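Local coordinates for protein 2,3-bisphosphoglycerate-independent phosphoglycerate mutase (Pyrococcus horikoshii, PDB 2ZKT) that probably interconverts 2-phosphoglycerate and 3-phosphoglycerate in glycolysis, as a metal-binding mutase of the alkaline phosphatase superfamily that holds zinc ions, at residues T62-I67 / F296-F301; F68-Y73 / R260-D265; G274-N279 / D310-L315. All coordinates share one frame; numbering follows the deposited sequence.

Contact 1 (T62-I67 / F296-F301); sequences TAHLSI and FVFLHF
Two buried histidines, His64 and His300, meet rim to rim only a short way from bound zinc, with no face of either ring lying over the other. They join helix 60-67 to strand 296-301 of the mixed central sheet in this alkaline phosphatase superfamily fold, and with Phe298 they form an aromatic cluster. The two imidazoles have centroids 5.0 Å apart and planes inclined at 45°. Contact is made through the CE1 and NE2 corner of His64, which comes against the CD2 and NE2 side of His300, and His64 CE1 lies 3.4 Å from His300 NE2. Phe298, two residues earlier on the strand, adds the third ring. It is turned almost perpendicular to His64, at 82°, yet this is not an edge-to-face stack, because the rims alone touch. Their spacing of two residues along the strand puts Phe298 and His300 on the same side of the sheet, facing the helix, and CG anti to the backbone N in both carries each ring out to His64.

The polar atoms look beyond the pair. His64 ND1 is hydrogen-bonded to the carbonyl oxygen of Ser60, one turn back on its own helix, while His300 NE2 makes a weak hydrogen bond to Asp13 OD2. Ser60 and Asp13 are both zinc ligands, which places the two histidines, by inference, in the second shell of that metal site. Val255 of helix 253-261 touches all three side chains. Where the imidazoles come nearest, His64 NE2 is 3.2 Å from His300 CD2.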
ATOM      1  N   THR B  62      18.933   2.566  21.957  1.00 44.85           N
ATOM      2  CA  THR B  62      18.067   2.767  23.125  1.00 44.00           C
ATOM      3  C   THR B  62      16.603   2.340  22.840  1.00 45.13           C
ATOM      4  O   THR B  62      15.887   1.883  23.741  1.00 43.22           O
ATOM      5  CB  THR B  62      18.070   4.264  23.579  1.00 45.83           C
ATOM      6  OG1 THR B  62      17.603   5.102  22.503  1.00 43.00           O
ATOM      7  CG2 THR B  62      19.488   4.702  23.993  1.00 43.79           C
ATOM      8  N   ALA B  63      16.169   2.490  21.583  1.00 45.10           N
ATOM      9  CA  ALA B  63      14.807   2.115  21.196  1.00 43.76           C
ATOM     10  C   ALA B  63      14.638   0.602  21.269  1.00 43.39           C
ATOM     11  O   ALA B  63      13.569   0.104  21.647  1.00 42.40           O
ATOM     12  CB  ALA B  63      14.491   2.608  19.766  1.00 43.52           C
ATOM     13  N   HIS B  64      15.695  -0.129  20.906  1.00 42.08           N
ATOM     14  CA  HIS B  64      15.624  -1.589  20.915  1.00 42.94           C
ATOM     15  C   HIS B  64      15.764  -2.179  22.330  1.00 43.15           C
ATOM     16  O   HIS B  64      15.238  -3.241  22.639  1.00 46.76           O
ATOM     17  CB  HIS B  64      16.704  -2.153  19.977  1.00 43.75           C
ATOM     18  CG  HIS B  64      16.182  -2.230  18.559  1.00 43.78           C
ATOM     19  ND1 HIS B  64      16.454  -1.307  17.599  1.00 45.83           N
ATOM     20  CD2 HIS B  64      15.366  -3.223  17.991  1.00 42.54           C
ATOM     21  CE1 HIS B  64      15.830  -1.743  16.478  1.00 43.69           C
ATOM     22  NE2 HIS B  64      15.172  -2.891  16.686  1.00 43.92           N
ATOM     23  N   LEU B  65      16.540  -1.493  23.204  1.00 43.34           N
ATOM     24  CA  LEU B  65      16.567  -1.961  24.592  1.00 43.70           C
ATOM     25  C   LEU B  65      15.148  -1.906  25.152  1.00 44.71           C
ATOM     26  O   LEU B  65      14.693  -2.745  25.923  1.00 46.66           O
ATOM     27  CB  LEU B  65      17.457  -1.030  25.438  1.00 43.53           C
ATOM     28  CG  LEU B  65      18.967  -1.325  25.361  1.00 43.13           C
ATOM     29  CD1 LEU B  65      19.792  -0.198  25.976  1.00 44.68           C
ATOM     30  CD2 LEU B  65      19.397  -2.591  26.108  1.00 45.73           C
ATOM     31  N   SER B  66      14.456  -0.821  24.745  1.00 45.96           N
ATOM     32  CA  SER B  66      13.074  -0.619  25.168  1.00 46.38           C
ATOM     33  C   SER B  66      12.147  -1.701  24.595  1.00 47.50           C
ATOM     34  O   SER B  66      11.377  -2.329  25.312  1.00 48.10           O
ATOM     35  CB  SER B  66      12.632   0.774  24.690  1.00 46.79           C
ATOM     36  OG  SER B  66      11.301   1.040  25.130  1.00 45.31           O
ATOM     37  N   ILE B  67      12.233  -1.925  23.285  1.00 49.21           N
ATOM     38  CA  ILE B  67      11.423  -2.932  22.604  1.00 49.70           C
ATOM     39  C   ILE B  67      11.638  -4.328  23.209  1.00 49.71           C
ATOM     40  O   ILE B  67      10.695  -5.121  23.280  1.00 49.51           O
ATOM     41  CB  ILE B  67      11.770  -2.980  21.093  1.00 50.56           C
ATOM     42  CG1 ILE B  67      11.375  -1.651  20.420  1.00 53.73           C
ATOM     43  CG2 ILE B  67      11.088  -4.163  20.426  1.00 50.83           C
ATOM     44  CD1 ILE B  67       9.881  -1.325  20.442  1.00 52.88           C
ATOM     45  N   PHE B 296      10.760 -17.582  21.306  1.00 49.96           N
ATOM     46  CA  PHE B 296      10.578 -16.183  20.927  1.00 47.68           C
ATOM     47  C   PHE B 296      11.514 -15.834  19.772  1.00 47.10           C
ATOM     48  O   PHE B 296      12.734 -16.054  19.862  1.00 46.59           O
ATOM     49  CB  PHE B 296      10.894 -15.279  22.131  1.00 46.71           C
ATOM     50  CG  PHE B 296      10.389 -13.872  21.982  1.00 46.24           C
ATOM     51  CD1 PHE B 296       9.064 -13.556  22.301  1.00 45.77           C
ATOM     52  CD2 PHE B 296      11.225 -12.864  21.496  1.00 44.15           C
ATOM     53  CE1 PHE B 296       8.579 -12.262  22.137  1.00 50.75           C
ATOM     54  CE2 PHE B 296      10.745 -11.560  21.329  1.00 42.10           C
ATOM     55  CZ  PHE B 296       9.426 -11.259  21.648  1.00 48.93           C
ATOM     56  N   VAL B 297      10.946 -15.288  18.692  1.00 45.15           N
ATOM     57  CA  VAL B 297      11.739 -14.900  17.531  1.00 43.98           C
ATOM     58  C   VAL B 297      11.548 -13.416  17.217  1.00 43.09           C
ATOM     59  O   VAL B 297      10.419 -12.904  17.203  1.00 42.34           O
ATOM     60  CB  VAL B 297      11.364 -15.756  16.267  1.00 44.53           C
ATOM     61  CG1 VAL B 297      12.014 -15.178  15.010  1.00 42.18           C
ATOM     62  CG2 VAL B 297      11.832 -17.204  16.463  1.00 44.40           C
ATOM     63  N   PHE B 298      12.664 -12.734  16.971  1.00 42.45           N
ATOM     64  CA  PHE B 298      12.671 -11.309  16.652  1.00 43.00           C
ATOM     65  C   PHE B 298      13.157 -11.122  15.205  1.00 44.43           C
ATOM     66  O   PHE B 298      14.193 -11.659  14.815  1.00 47.31           O
ATOM     67  CB  PHE B 298      13.608 -10.579  17.634  1.00 42.89           C
ATOM     68  CG  PHE B 298      13.879  -9.144  17.273  1.00 41.81           C
ATOM     69  CD1 PHE B 298      12.861  -8.185  17.331  1.00 43.59           C
ATOM     70  CD2 PHE B 298      15.151  -8.749  16.855  1.00 39.40           C
ATOM     71  CE1 PHE B 298      13.109  -6.848  16.975  1.00 46.73           C
ATOM     72  CE2 PHE B 298      15.411  -7.411  16.493  1.00 42.91           C
ATOM     73  CZ  PHE B 298      14.388  -6.460  16.554  1.00 44.10           C
ATOM     74  N   LEU B 299      12.407 -10.366  14.409  1.00 44.45           N
ATOM     75  CA  LEU B 299      12.763 -10.111  13.011  1.00 47.14           C
ATOM     76  C   LEU B 299      12.888  -8.602  12.783  1.00 47.57           C
ATOM     77  O   LEU B 299      11.971  -7.831  13.101  1.00 49.20           O
ATOM     78  CB  LEU B 299      11.689 -10.697  12.078  1.00 46.13           C
ATOM     79  CG  LEU B 299      11.776 -10.373  10.577  1.00 48.74           C
ATOM     80  CD1 LEU B 299      13.136 -10.754  10.016  1.00 53.77           C
ATOM     81  CD2 LEU B 299      10.678 -11.124   9.843  1.00 50.56           C
ATOM     82  N   HIS B 300      14.024  -8.186  12.231  1.00 48.16           N
ATOM     83  CA  HIS B 300      14.276  -6.770  11.975  1.00 48.14           C
ATOM     84  C   HIS B 300      14.400  -6.472  10.470  1.00 48.82           C
ATOM     85  O   HIS B 300      15.001  -7.244   9.722  1.00 50.64           O
ATOM     86  CB  HIS B 300      15.549  -6.360  12.728  1.00 47.05           C
ATOM     87  CG  HIS B 300      15.793  -4.881  12.765  1.00 48.16           C
ATOM     88  ND1 HIS B 300      16.400  -4.198  11.729  1.00 52.12           N
ATOM     89  CD2 HIS B 300      15.517  -3.954  13.717  1.00 47.98           C
ATOM     90  CE1 HIS B 300      16.490  -2.911  12.041  1.00 47.35           C
ATOM     91  NE2 HIS B 300      15.961  -2.739  13.243  1.00 49.17           N
ATOM     92  N   PHE B 301      13.808  -5.357  10.038  1.00 48.86           N
ATOM     93  CA  PHE B 301      13.835  -4.915   8.632  1.00 49.08           C
ATOM     94  C   PHE B 301      14.252  -3.446   8.680  1.00 49.69           C
ATOM     95  O   PHE B 301      13.472  -2.599   9.108  1.00 49.39           O
ATOM     96  CB  PHE B 301      12.435  -5.044   8.011  1.00 49.36           C
ATOM     97  CG  PHE B 301      12.377  -4.688   6.547  1.00 51.19           C
ATOM     98  CD1 PHE B 301      12.998  -5.501   5.589  1.00 51.80           C
ATOM     99  CD2 PHE B 301      11.695  -3.541   6.120  1.00 46.78           C
ATOM    100  CE1 PHE B 301      12.936  -5.178   4.229  1.00 49.60           C
ATOM    101  CE2 PHE B 301      11.626  -3.204   4.763  1.00 50.03           C
ATOM    102  CZ  PHE B 301      12.246  -4.026   3.810  1.00 51.57           C
TER

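Contact 2 (F68-Y73 / R260-D265); sequences FGYDPY and RAVGFD
Phe68 and Val262 bring the two backbones nearest each other, with CA atoms 8.2 Å apart, near the C-terminal ends of helices 60-67 and 253-261. Each helix end is closed by a Schellman motif, with Gly69 and Gly263 taking the positive phi that lets the chain turn away. The contact therefore joins two helix C-termini, each closed by a Schellman glycine, beside the central sheet, through buried, largely apolar side chains.

Val262 works with both of its methyls. Val262 CG2 sits over one face of the Phe68 ring, 4.2 Å from Phe68 CD2, whereas CG1 is directed to Tyr70. The Phe68 and Phe264 rings meet at a slant, neither stacked nor edge-to-face, with planes 38° apart and centroids separated by 5.0 Å. The CD1-CE1 side of Phe68 lies against CE1 and CZ of Phe264, whose ring also meets Phe238. Ala259, in the last turn of helix 253-261, touches both phenylalanines.

With CG anti to its carbonyl carbon (chi1 -60°), Tyr70 extends its ring alongside Val262, the two side chains running in opposite senses. The phenol reaches past the valine, and Tyr70 OH is hydrogen-bonded to the carbonyl oxygen of Met236, a bond that anchors the far end of the ring. Tightest of all is the ring's flank, where Tyr70 CE2 stands 3.5 Å from Val262 CG1.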
ATOM      1  N   PHE B  68      12.867  -4.629  23.644  1.00 49.34           N
ATOM      2  CA  PHE B  68      13.146  -5.947  24.233  1.00 48.62           C
ATOM      3  C   PHE B  68      12.624  -6.090  25.666  1.00 48.62           C
ATOM      4  O   PHE B  68      12.726  -7.172  26.260  1.00 49.19           O
ATOM      5  CB  PHE B  68      14.655  -6.264  24.194  1.00 47.63           C
ATOM      6  CG  PHE B  68      15.184  -6.514  22.805  1.00 46.45           C
ATOM      7  CD1 PHE B  68      14.540  -7.413  21.953  1.00 47.13           C
ATOM      8  CD2 PHE B  68      16.313  -5.835  22.342  1.00 43.06           C
ATOM      9  CE1 PHE B  68      15.017  -7.634  20.642  1.00 50.89           C
ATOM     10  CE2 PHE B  68      16.803  -6.036  21.051  1.00 44.41           C
ATOM     11  CZ  PHE B  68      16.155  -6.938  20.191  1.00 50.52           C
ATOM     12  N   GLY B  69      12.080  -4.997  26.218  1.00 49.42           N
ATOM     13  CA  GLY B  69      11.511  -5.028  27.563  1.00 49.90           C
ATOM     14  C   GLY B  69      12.275  -4.321  28.673  1.00 50.88           C
ATOM     15  O   GLY B  69      11.939  -4.460  29.855  1.00 52.19           O
ATOM     16  N   TYR B  70      13.299  -3.550  28.318  1.00 51.06           N
ATOM     17  CA  TYR B  70      14.096  -2.860  29.332  1.00 51.17           C
ATOM     18  C   TYR B  70      13.813  -1.363  29.368  1.00 52.75           C
ATOM     19  O   TYR B  70      13.276  -0.790  28.413  1.00 52.37           O
ATOM     20  CB  TYR B  70      15.595  -3.077  29.053  1.00 49.53           C
ATOM     21  CG  TYR B  70      16.014  -4.537  29.069  1.00 48.84           C
ATOM     22  CD1 TYR B  70      16.228  -5.217  30.284  1.00 43.86           C
ATOM     23  CD2 TYR B  70      16.138  -5.254  27.880  1.00 46.08           C
ATOM     24  CE1 TYR B  70      16.553  -6.572  30.305  1.00 41.93           C
ATOM     25  CE2 TYR B  70      16.458  -6.614  27.887  1.00 48.03           C
ATOM     26  CZ  TYR B  70      16.665  -7.268  29.099  1.00 46.16           C
ATOM     27  OH  TYR B  70      16.991  -8.610  29.096  1.00 50.27           O
ATOM     28  N   ASP B  71      14.182  -0.739  30.486  1.00 54.49           N
ATOM     29  CA  ASP B  71      14.025   0.704  30.649  1.00 56.02           C
ATOM     30  C   ASP B  71      15.333   1.315  30.127  1.00 54.94           C
ATOM     31  O   ASP B  71      16.394   1.165  30.745  1.00 56.88           O
ATOM     32  CB  ASP B  71      13.821   1.060  32.134  1.00 56.47           C
ATOM     33  CG  ASP B  71      13.725   2.562  32.373  1.00 59.86           C
ATOM     34  OD1 ASP B  71      14.764   3.258  32.263  1.00 67.33           O
ATOM     35  OD2 ASP B  71      12.608   3.048  32.665  1.00 68.29           O
ATOM     36  N   PRO B  72      15.269   2.004  28.976  1.00 55.24           N
ATOM     37  CA  PRO B  72      16.468   2.623  28.384  1.00 56.18           C
ATOM     38  C   PRO B  72      17.199   3.600  29.307  1.00 57.45           C
ATOM     39  O   PRO B  72      18.429   3.601  29.360  1.00 58.27           O
ATOM     40  CB  PRO B  72      15.928   3.288  27.110  1.00 56.38           C
ATOM     41  CG  PRO B  72      14.487   3.600  27.471  1.00 56.24           C
ATOM     42  CD  PRO B  72      14.048   2.368  28.221  1.00 54.59           C
ATOM     43  N   TYR B  73      16.448   4.420  30.043  1.00 58.59           N
ATOM     44  CA  TYR B  73      17.068   5.387  30.947  1.00 60.35           C
ATOM     45  C   TYR B  73      17.923   4.757  32.052  1.00 60.71           C
ATOM     46  O   TYR B  73      18.846   5.404  32.568  1.00 62.41           O
ATOM     47  CB  TYR B  73      16.004   6.293  31.585  1.00 61.12           C
ATOM     48  CG  TYR B  73      15.532   7.425  30.685  1.00 62.96           C
ATOM     49  CD1 TYR B  73      16.451   8.198  29.962  1.00 63.94           C
ATOM     50  CD2 TYR B  73      14.177   7.753  30.588  1.00 64.56           C
ATOM     51  CE1 TYR B  73      16.032   9.270  29.172  1.00 62.70           C
ATOM     52  CE2 TYR B  73      13.748   8.825  29.803  1.00 61.65           C
ATOM     53  CZ  TYR B  73      14.680   9.581  29.100  1.00 63.23           C
ATOM     54  OH  TYR B  73      14.259  10.657  28.336  1.00 65.95           O
ATOM     55  N   ARG B 260      22.276  -9.341  20.899  1.00 47.79           N
ATOM     56  CA  ARG B 260      23.277 -10.246  21.474  1.00 49.32           C
ATOM     57  C   ARG B 260      23.516  -9.927  22.942  1.00 46.64           C
ATOM     58  O   ARG B 260      23.564 -10.829  23.784  1.00 48.45           O
ATOM     59  CB  ARG B 260      24.605 -10.164  20.697  1.00 49.18           C
ATOM     60  CG  ARG B 260      24.680 -11.162  19.539  1.00 53.56           C
ATOM     61  CD  ARG B 260      25.833 -10.894  18.577  1.00 53.05           C
ATOM     62  NE  ARG B 260      25.821 -11.870  17.484  1.00 58.00           N
ATOM     63  CZ  ARG B 260      26.425 -11.701  16.304  1.00 59.88           C
ATOM     64  NH1 ARG B 260      27.101 -10.581  16.048  1.00 62.89           N
ATOM     65  NH2 ARG B 260      26.337 -12.647  15.375  1.00 59.62           N
ATOM     66  N   ALA B 261      23.669  -8.635  23.243  1.00 46.09           N
ATOM     67  CA  ALA B 261      23.894  -8.212  24.622  1.00 45.76           C
ATOM     68  C   ALA B 261      22.800  -8.734  25.570  1.00 45.61           C
ATOM     69  O   ALA B 261      23.109  -9.157  26.679  1.00 47.67           O
ATOM     70  CB  ALA B 261      23.981  -6.682  24.700  1.00 44.46           C
ATOM     71  N   VAL B 262      21.532  -8.724  25.145  1.00 46.40           N
ATOM     72  CA  VAL B 262      20.471  -9.193  26.039  1.00 45.38           C
ATOM     73  C   VAL B 262      20.234 -10.707  25.991  1.00 45.57           C
ATOM     74  O   VAL B 262      19.355 -11.230  26.689  1.00 45.84           O
ATOM     75  CB  VAL B 262      19.131  -8.423  25.809  1.00 45.39           C
ATOM     76  CG1 VAL B 262      19.368  -6.928  26.014  1.00 43.27           C
ATOM     77  CG2 VAL B 262      18.575  -8.697  24.410  1.00 47.14           C
ATOM     78  N   GLY B 263      21.021 -11.408  25.168  1.00 45.87           N
ATOM     79  CA  GLY B 263      20.914 -12.864  25.129  1.00 44.67           C
ATOM     80  C   GLY B 263      20.306 -13.588  23.942  1.00 45.67           C
ATOM     81  O   GLY B 263      20.039 -14.789  24.033  1.00 45.64           O
ATOM     82  N   PHE B 264      20.077 -12.892  22.831  1.00 45.89           N
ATOM     83  CA  PHE B 264      19.498 -13.553  21.657  1.00 47.89           C
ATOM     84  C   PHE B 264      20.558 -14.273  20.820  1.00 49.39           C
ATOM     85  O   PHE B 264      21.743 -13.912  20.855  1.00 48.99           O
ATOM     86  CB  PHE B 264      18.787 -12.520  20.765  1.00 48.02           C
ATOM     87  CG  PHE B 264      17.433 -12.108  21.268  1.00 48.99           C
ATOM     88  CD1 PHE B 264      17.310 -11.250  22.364  1.00 49.58           C
ATOM     89  CD2 PHE B 264      16.273 -12.581  20.649  1.00 49.89           C
ATOM     90  CE1 PHE B 264      16.048 -10.867  22.827  1.00 53.19           C
ATOM     91  CE2 PHE B 264      15.007 -12.204  21.110  1.00 49.64           C
ATOM     92  CZ  PHE B 264      14.893 -11.348  22.196  1.00 48.84           C
ATOM     93  N   ASP B 265      20.129 -15.304  20.083  1.00 51.81           N
ATOM     94  CA  ASP B 265      21.029 -16.031  19.181  1.00 53.88           C
ATOM     95  C   ASP B 265      20.764 -15.372  17.822  1.00 55.02           C
ATOM     96  O   ASP B 265      19.810 -15.724  17.130  1.00 53.93           O
ATOM     97  CB  ASP B 265      20.675 -17.530  19.108  1.00 54.84           C
ATOM     98  CG  ASP B 265      21.068 -18.293  20.366  1.00 58.12           C
ATOM     99  OD1 ASP B 265      21.994 -17.844  21.078  1.00 64.32           O
ATOM    100  OD2 ASP B 265      20.465 -19.355  20.639  1.00 61.01           O
TER

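Contact 3 (G274-N279 / D310-L315); sequences GEYNTN and DNKPKL
Tyr276 carries the loop's whole side of this surface contact, and its hydroxyl is the centre of the polar part. Lys312 NZ donates a hydrogen bond to Tyr276 OH at 3.1 Å. The lysine gets there with its chain extended at chi2 and then bent at chi3 (-68°), which swings the ammonium group back toward the phenol. The same Lys312 NZ forms a salt bridge with Asp310 OD2 (NZ to OD2 3.4 Å), weak as a hydrogen bond. Tyr276 OH is 3.6 Å from Asp310 OD2, so phenol, ammonium and carboxylate form a small triangle with the lysine as the link between the other two. The carboxylate plane is turned 54° from that of the tyrosine ring. A positive charge donating to the phenol oxygen would be expected to polarise the O-H group.

Backbone bonds and turns shape both sides. Tyr276 occupies the second position of a type I beta turn from Glu275 to Thr278, closed by a bond from Thr278 N to Glu275 O of 2.7 Å, and Arg322 of helix 313-331 holds its carbonyl oxygen. Across from it, Asn311 completes a Schellman motif after helix 303-309, and Lys312 is the N-cap residue of helix 313-331. The contact thus fastens the loop before helix 280-291 to the junction of two helices in the metalloenzyme fold; Asp305 and His309, on the first of these helices, bind zinc.

Within the two segments, the apolar contact comes from Leu315. With CG anti to the backbone N (chi1 175°), it comes in at about a right angle to the tyrosine side chain and places Leu315 CD2 obliquely beside the ring, 3.9 Å from Tyr276 CZ. Pro303 and Ala306 also touch the tyrosine, and Ala307 meets Leu315.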
ATOM      1  N   GLY B 274      20.403  -5.318   5.222  1.00 62.01           N
ATOM      2  CA  GLY B 274      19.936  -4.143   5.958  1.00 62.32           C
ATOM      3  C   GLY B 274      19.872  -2.905   5.051  1.00 62.83           C
ATOM      4  O   GLY B 274      19.850  -1.758   5.492  1.00 63.40           O
ATOM      5  N   GLU B 275      19.900  -3.173   3.727  1.00 63.14           N
ATOM      6  CA  GLU B 275      19.813  -2.095   2.749  1.00 63.25           C
ATOM      7  C   GLU B 275      18.727  -2.398   1.708  1.00 62.32           C
ATOM      8  O   GLU B 275      18.188  -3.496   1.645  1.00 60.27           O
ATOM      9  CB  GLU B 275      21.177  -1.959   2.054  1.00 64.28           C
ATOM     10  CG  GLU B 275      22.303  -1.589   3.028  1.00 68.11           C
ATOM     11  CD  GLU B 275      23.573  -1.260   2.261  1.00 74.99           C
ATOM     12  OE1 GLU B 275      24.071  -2.112   1.545  1.00 79.41           O
ATOM     13  OE2 GLU B 275      24.098  -0.162   2.446  1.00 79.91           O
ATOM     14  N   TYR B 276      18.420  -1.401   0.875  1.00 61.76           N
ATOM     15  CA  TYR B 276      17.380  -1.542  -0.147  1.00 62.04           C
ATOM     16  C   TYR B 276      17.442  -2.842  -0.954  1.00 61.82           C
ATOM     17  O   TYR B 276      16.404  -3.334  -1.413  1.00 60.55           O
ATOM     18  CB  TYR B 276      17.415  -0.350  -1.118  1.00 62.56           C
ATOM     19  CG  TYR B 276      17.249   1.003  -0.449  1.00 63.25           C
ATOM     20  CD1 TYR B 276      16.216   1.230   0.470  1.00 60.78           C
ATOM     21  CD2 TYR B 276      18.110   2.067  -0.753  1.00 65.03           C
ATOM     22  CE1 TYR B 276      16.042   2.486   1.069  1.00 63.24           C
ATOM     23  CE2 TYR B 276      17.946   3.328  -0.162  1.00 66.10           C
ATOM     24  CZ  TYR B 276      16.909   3.532   0.748  1.00 65.51           C
ATOM     25  OH  TYR B 276      16.734   4.781   1.316  1.00 65.32           O
ATOM     26  N   ASN B 277      18.645  -3.399  -1.119  1.00 62.52           N
ATOM     27  CA  ASN B 277      18.807  -4.632  -1.901  1.00 63.11           C
ATOM     28  C   ASN B 277      18.686  -5.924  -1.063  1.00 61.91           C
ATOM     29  O   ASN B 277      18.980  -7.027  -1.520  1.00 61.20           O
ATOM     30  CB  ASN B 277      20.156  -4.583  -2.636  1.00 64.63           C
ATOM     31  CG  ASN B 277      21.309  -4.523  -1.655  1.00 69.49           C
ATOM     32  OD1 ASN B 277      21.704  -3.457  -1.192  1.00 77.29           O
ATOM     33  ND2 ASN B 277      21.803  -5.713  -1.263  1.00 71.82           N
ATOM     34  N   THR B 278      18.255  -5.751   0.199  1.00 61.37           N
ATOM     35  CA  THR B 278      18.092  -6.890   1.108  1.00 60.78           C
ATOM     36  C   THR B 278      17.116  -7.950   0.560  1.00 59.31           C
ATOM     37  O   THR B 278      16.226  -7.669  -0.230  1.00 58.02           O
ATOM     38  CB  THR B 278      17.549  -6.348   2.439  1.00 60.47           C
ATOM     39  OG1 THR B 278      18.522  -5.480   3.020  1.00 66.21           O
ATOM     40  CG2 THR B 278      17.258  -7.500   3.407  1.00 61.49           C
ATOM     41  N   ASN B 279      17.322  -9.212   1.004  1.00 59.08           N
ATOM     42  CA  ASN B 279      16.347 -10.268   0.704  1.00 59.04           C
ATOM     43  C   ASN B 279      15.383 -10.471   1.885  1.00 58.37           C
ATOM     44  O   ASN B 279      15.644 -11.224   2.820  1.00 58.63           O
ATOM     45  CB  ASN B 279      17.114 -11.569   0.433  1.00 59.64           C
ATOM     46  CG  ASN B 279      16.252 -12.537  -0.350  1.00 62.02           C
ATOM     47  OD1 ASN B 279      15.119 -12.841   0.022  1.00 64.76           O
ATOM     48  ND2 ASN B 279      16.843 -13.100  -1.417  1.00 64.24           N
ATOM     49  N   ASP B 310      16.173   9.914   4.116  1.00 55.94           N
ATOM     50  CA  ASP B 310      16.365  10.615   2.840  1.00 58.29           C
ATOM     51  C   ASP B 310      15.155  11.394   2.290  1.00 57.43           C
ATOM     52  O   ASP B 310      15.220  11.935   1.183  1.00 56.99           O
ATOM     53  CB  ASP B 310      16.859   9.633   1.772  1.00 59.50           C
ATOM     54  CG  ASP B 310      18.232   9.077   2.089  1.00 65.30           C
ATOM     55  OD1 ASP B 310      19.155   9.885   2.349  1.00 71.12           O
ATOM     56  OD2 ASP B 310      18.391   7.832   2.074  1.00 71.75           O
ATOM     57  N   ASN B 311      14.061  11.452   3.055  1.00 57.44           N
ATOM     58  CA  ASN B 311      12.854  12.179   2.639  1.00 57.19           C
ATOM     59  C   ASN B 311      12.279  11.657   1.315  1.00 57.32           C
ATOM     60  O   ASN B 311      12.071  12.422   0.360  1.00 56.68           O
ATOM     61  CB  ASN B 311      13.160  13.676   2.500  1.00 58.10           C
ATOM     62  CG  ASN B 311      11.902  14.524   2.443  1.00 61.25           C
ATOM     63  OD1 ASN B 311      11.878  15.657   2.926  1.00 68.08           O
ATOM     64  ND2 ASN B 311      10.844  13.972   1.858  1.00 63.63           N
ATOM     65  N   LYS B 312      12.016  10.350   1.272  1.00 56.50           N
ATOM     66  CA  LYS B 312      11.466   9.696   0.085  1.00 55.87           C
ATOM     67  C   LYS B 312      10.229   8.875   0.495  1.00 53.42           C
ATOM     68  O   LYS B 312      10.299   7.645   0.655  1.00 51.06           O
ATOM     69  CB  LYS B 312      12.541   8.793  -0.537  1.00 56.33           C
ATOM     70  CG  LYS B 312      13.793   9.563  -0.964  1.00 58.65           C
ATOM     71  CD  LYS B 312      14.897   8.648  -1.484  1.00 60.75           C
ATOM     72  CE  LYS B 312      15.471   7.766  -0.375  1.00 68.29           C
ATOM     73  NZ  LYS B 312      16.709   7.033  -0.798  1.00 71.34           N
ATOM     74  N   PRO B 313       9.078   9.562   0.671  1.00 52.45           N
ATOM     75  CA  PRO B 313       7.771   9.008   1.066  1.00 51.51           C
ATOM     76  C   PRO B 313       7.293   7.815   0.240  1.00 50.36           C
ATOM     77  O   PRO B 313       6.876   6.788   0.791  1.00 48.38           O
ATOM     78  CB  PRO B 313       6.827  10.211   0.919  1.00 51.83           C
ATOM     79  CG  PRO B 313       7.709  11.356   1.245  1.00 52.65           C
ATOM     80  CD  PRO B 313       8.974  11.023   0.479  1.00 52.23           C
ATOM     81  N   LYS B 314       7.343   7.968  -1.082  1.00 49.47           N
ATOM     82  CA  LYS B 314       6.907   6.911  -1.995  1.00 50.19           C
ATOM     83  C   LYS B 314       7.809   5.688  -1.819  1.00 48.85           C
ATOM     84  O   LYS B 314       7.331   4.554  -1.700  1.00 49.21           O
ATOM     85  CB  LYS B 314       6.987   7.412  -3.442  1.00 52.02           C
ATOM     86  CG  LYS B 314       6.134   8.644  -3.749  1.00 55.27           C
ATOM     87  CD  LYS B 314       4.791   8.258  -4.360  1.00 63.63           C
ATOM     88  CE  LYS B 314       4.086   9.474  -4.956  1.00 66.71           C
ATOM     89  NZ  LYS B 314       2.810   9.095  -5.633  1.00 69.41           N
ATOM     90  N   LEU B 315       9.122   5.924  -1.808  1.00 48.50           N
ATOM     91  CA  LEU B 315      10.080   4.837  -1.644  1.00 48.12           C
ATOM     92  C   LEU B 315       9.826   4.113  -0.325  1.00 48.00           C
ATOM     93  O   LEU B 315       9.791   2.874  -0.288  1.00 47.71           O
ATOM     94  CB  LEU B 315      11.518   5.381  -1.663  1.00 47.54           C
ATOM     95  CG  LEU B 315      12.607   4.336  -1.369  1.00 47.51           C
ATOM     96  CD1 LEU B 315      12.456   3.161  -2.337  1.00 49.55           C
ATOM     97  CD2 LEU B 315      13.995   4.968  -1.496  1.00 48.63           C
TER

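How the contacts relate
Contacts 1 and 2 adjoin and touch, forming one buried, largely aromatic region, their centres about 8 Å apart. Helix 60-67 runs directly into 68-73, and Phe68 lies edge-to-face with Phe298 of the strand, Phe68 CZ being 3.8 Å from Phe298 CE2. Along the chain, contact 2 opens and closes between the two segments of contact 1, whereas contact 3 alternates with contact 1: 274-279 comes before strand 296-301, and the segment 310-315 comes after it. The centre of contact 3 is about 19 Å from that of contact 1 and about 26 Å from that of contact 2, across the chain's centre. Strand 296-301 thus leads from the aromatic core toward helix 303-309 and its zinc ligands.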